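Local coordinates for fatty Acyl-Adenylate Ligase (PDB 3PBK), which belongs to the AMP-binding enzyme family of the ANL clan and holds 5'-O-[(S)-(dodecanoyloxy)(hydroxy)phosphoryl]adenosine in its pocket, at residues A344-S348 and N385-L390. Residues are numbered along the deposited sequence; the frame is centred on the assembly and turned at random.
Sequences AVSFS and NCGKAL
Ser346 gives its hydroxyl to the backbone carbonyl of Cys386, with Ser346 OG 2.6 Å from Cys386 O. The hydroxyl approaches from above the carbonyl plane, at a C=O...donor angle of 141°. The chi1 of 61° places OG between the backbone N and the carbonyl carbon, and from there it meets the carbonyl of Cys386. Cys386 belongs to the pocket of 5'-O-[(S)-(dodecanoyloxy)(hydroxy)phosphoryl]adenosine, and its side chain touches that ligand. The serine bond therefore ties the backbone of a pocket residue to strand 344-347.

A water bridges the two backbones. Its oxygen accepts from Phe347 N at 2.7 Å and donates to Lys388 O at 2.8 Å. It lies at the edge of the Phe347 ring, in its plane. Strand 388-389 is the outermost strand at this end of the large mixed sheet and runs antiparallel to 344-347. It is only weakly bonded, and the water links Phe347 to Lys388 between the two segments. On its far side, strand 344-347 is bonded to strand 332-337, where Val345 and Ser346 both face Tyr336 in a classic beta bulge.

Within 385-390, Asn385 OD1 accepts from Gly387 N at 2.9 Å, in the carbonyl plane, which makes an Asx turn. Gly387 has a positive phi of 99°, as is common for glycine. It also makes a CA-H...O contact with the carbonyl of Phe347.

The apolar contact is between Leu390 and Phe347. Leu390 CD2 comes to the edge of the Phe347 ring, 4.1 Å from Phe347 CD1. The other methyl, Leu390 CD1, makes a van der Waals contact with a backbone oxygen, 3.7 Å from Val345 O. Helix 197-211 covers both side chains, with Ile207 against Phe347 and Ala206 against Leu390.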
ATOM      1  N   ALA A 344      -8.274  -3.058   3.951  1.00 15.64           N
ATOM      2  CA  ALA A 344      -8.246  -2.690   5.366  1.00 15.11           C
ATOM      3  C   ALA A 344      -8.499  -3.855   6.318  1.00 15.50           C
ATOM      4  O   ALA A 344      -9.279  -4.754   6.014  1.00 15.59           O
ATOM      5  CB  ALA A 344      -9.235  -1.570   5.630  1.00 15.39           C
ATOM      6  N   VAL A 345      -7.844  -3.825   7.476  1.00 14.99           N
ATOM      7  CA  VAL A 345      -8.022  -4.860   8.492  1.00 14.02           C
ATOM      8  C   VAL A 345      -8.366  -4.247   9.851  1.00 14.24           C
ATOM      9  O   VAL A 345      -9.126  -4.822  10.628  1.00 14.57           O
ATOM     10  CB  VAL A 345      -6.775  -5.768   8.613  1.00 14.13           C
ATOM     11  CG1 VAL A 345      -6.754  -6.472   9.946  1.00 13.91           C
ATOM     12  CG2 VAL A 345      -6.738  -6.779   7.490  1.00 14.56           C
ATOM     13  N   SER A 346      -7.812  -3.074  10.135  1.00 14.89           N
ATOM     14  CA  SER A 346      -8.119  -2.384  11.377  1.00 14.46           C
ATOM     15  C   SER A 346      -7.765  -0.916  11.313  1.00 15.35           C
ATOM     16  O   SER A 346      -6.915  -0.502  10.536  1.00 15.15           O
ATOM     17  CB  SER A 346      -7.401  -3.034  12.549  1.00 14.65           C
ATOM     18  OG  SER A 346      -6.008  -2.988  12.370  1.00 14.27           O
ATOM     19  N   PHE A 347      -8.436  -0.138  12.150  1.00 16.11           N
ATOM     20  CA  PHE A 347      -8.244   1.297  12.218  1.00 16.42           C
ATOM     21  C   PHE A 347      -8.195   1.687  13.681  1.00 16.92           C
ATOM     22  O   PHE A 347      -8.904   1.110  14.498  1.00 17.22           O
ATOM     23  CB  PHE A 347      -9.418   2.017  11.557  1.00 17.52           C
ATOM     24  CG  PHE A 347      -9.562   1.740  10.080  1.00 17.67           C
ATOM     25  CD1 PHE A 347     -10.251   0.632   9.633  1.00 16.77           C
ATOM     26  CD2 PHE A 347      -9.023   2.603   9.141  1.00 18.02           C
ATOM     27  CE1 PHE A 347     -10.395   0.386   8.277  1.00 16.94           C
ATOM     28  CE2 PHE A 347      -9.166   2.362   7.779  1.00 17.08           C
ATOM     29  CZ  PHE A 347      -9.855   1.251   7.348  1.00 16.63           C
ATOM     30  N   SER A 348      -7.353   2.656  14.023  1.00 17.95           N
ATOM     31  CA  SER A 348      -7.350   3.200  15.372  1.00 17.88           C
ATOM     32  C   SER A 348      -8.689   3.902  15.613  1.00 19.21           C
ATOM     33  O   SER A 348      -9.428   4.202  14.667  1.00 18.42           O
ATOM     34  CB  SER A 348      -6.180   4.164  15.566  1.00 17.80           C
ATOM     35  OG  SER A 348      -5.968   4.448  16.941  1.00 18.19           O
ATOM     36  N   ASN A 385      -0.805   1.672  18.134  1.00 13.98           N
ATOM     37  CA  ASN A 385      -2.115   1.036  18.189  1.00 15.09           C
ATOM     38  C   ASN A 385      -2.800   1.125  16.826  1.00 15.04           C
ATOM     39  O   ASN A 385      -3.062   2.215  16.323  1.00 14.83           O
ATOM     40  CB  ASN A 385      -2.963   1.715  19.270  1.00 14.96           C
ATOM     41  CG  ASN A 385      -4.265   0.986  19.551  1.00 15.72           C
ATOM     42  OD1 ASN A 385      -4.992   0.593  18.635  1.00 15.97           O
ATOM     43  ND2 ASN A 385      -4.579   0.824  20.832  1.00 15.97           N
ATOM     44  N   CYS A 386      -3.090  -0.030  16.238  1.00 15.42           N
ATOM     45  CA  CYS A 386      -3.665  -0.090  14.898  1.00 15.29           C
ATOM     46  C   CYS A 386      -5.132  -0.493  14.909  1.00 15.53           C
ATOM     47  O   CYS A 386      -5.682  -0.846  13.876  1.00 16.00           O
ATOM     48  CB  CYS A 386      -2.871  -1.046  14.010  1.00 14.57           C
ATOM     49  SG  CYS A 386      -1.244  -0.412  13.511  1.00 15.91           S
ATOM     50  N   GLY A 387      -5.765  -0.445  16.073  1.00 15.37           N
ATOM     51  CA  GLY A 387      -7.202  -0.635  16.133  1.00 16.01           C
ATOM     52  C   GLY A 387      -7.625  -2.031  16.525  1.00 16.00           C
ATOM     53  O   GLY A 387      -6.780  -2.885  16.793  1.00 15.49           O
ATOM     54  N   LYS A 388      -8.937  -2.253  16.580  1.00 15.89           N
ATOM     55  CA  LYS A 388      -9.478  -3.584  16.851  1.00 16.05           C
ATOM     56  C   LYS A 388     -10.096  -4.159  15.587  1.00 16.45           C
ATOM     57  O   LYS A 388     -10.299  -3.438  14.606  1.00 16.35           O
ATOM     58  CB  LYS A 388     -10.547  -3.536  17.937  1.00 16.15           C
ATOM     59  CG  LYS A 388     -10.096  -2.947  19.247  1.00 17.46           C
ATOM     60  CD  LYS A 388     -11.127  -3.244  20.322  1.00 18.09           C
ATOM     61  CE  LYS A 388     -10.870  -2.455  21.582  1.00 18.14           C
ATOM     62  NZ  LYS A 388     -11.713  -2.991  22.684  1.00 20.40           N
ATOM     63  N   ALA A 389     -10.421  -5.450  15.609  1.00 16.10           N
ATOM     64  CA  ALA A 389     -11.037  -6.070  14.447  1.00 15.06           C
ATOM     65  C   ALA A 389     -12.303  -5.325  14.040  1.00 15.35           C
ATOM     66  O   ALA A 389     -13.013  -4.764  14.880  1.00 14.35           O
ATOM     67  CB  ALA A 389     -11.338  -7.527  14.717  1.00 14.75           C
ATOM     68  N   LEU A 390     -12.570  -5.321  12.739  1.00 15.81           N
ATOM     69  CA  LEU A 390     -13.789  -4.737  12.206  1.00 15.68           C
ATOM     70  C   LEU A 390     -14.994  -5.648  12.449  1.00 16.57           C
ATOM     71  O   LEU A 390     -14.841  -6.863  12.595  1.00 16.61           O
ATOM     72  CB  LEU A 390     -13.626  -4.510  10.716  1.00 15.62           C
ATOM     73  CG  LEU A 390     -12.576  -3.478  10.346  1.00 15.95           C
ATOM     74  CD1 LEU A 390     -12.170  -3.661   8.892  1.00 16.22           C
ATOM     75  CD2 LEU A 390     -13.115  -2.080  10.598  1.00 16.64           C
TER
HETATM   76  O   HOH W   1     -10.786  -1.369  12.724  1.00 15.92           O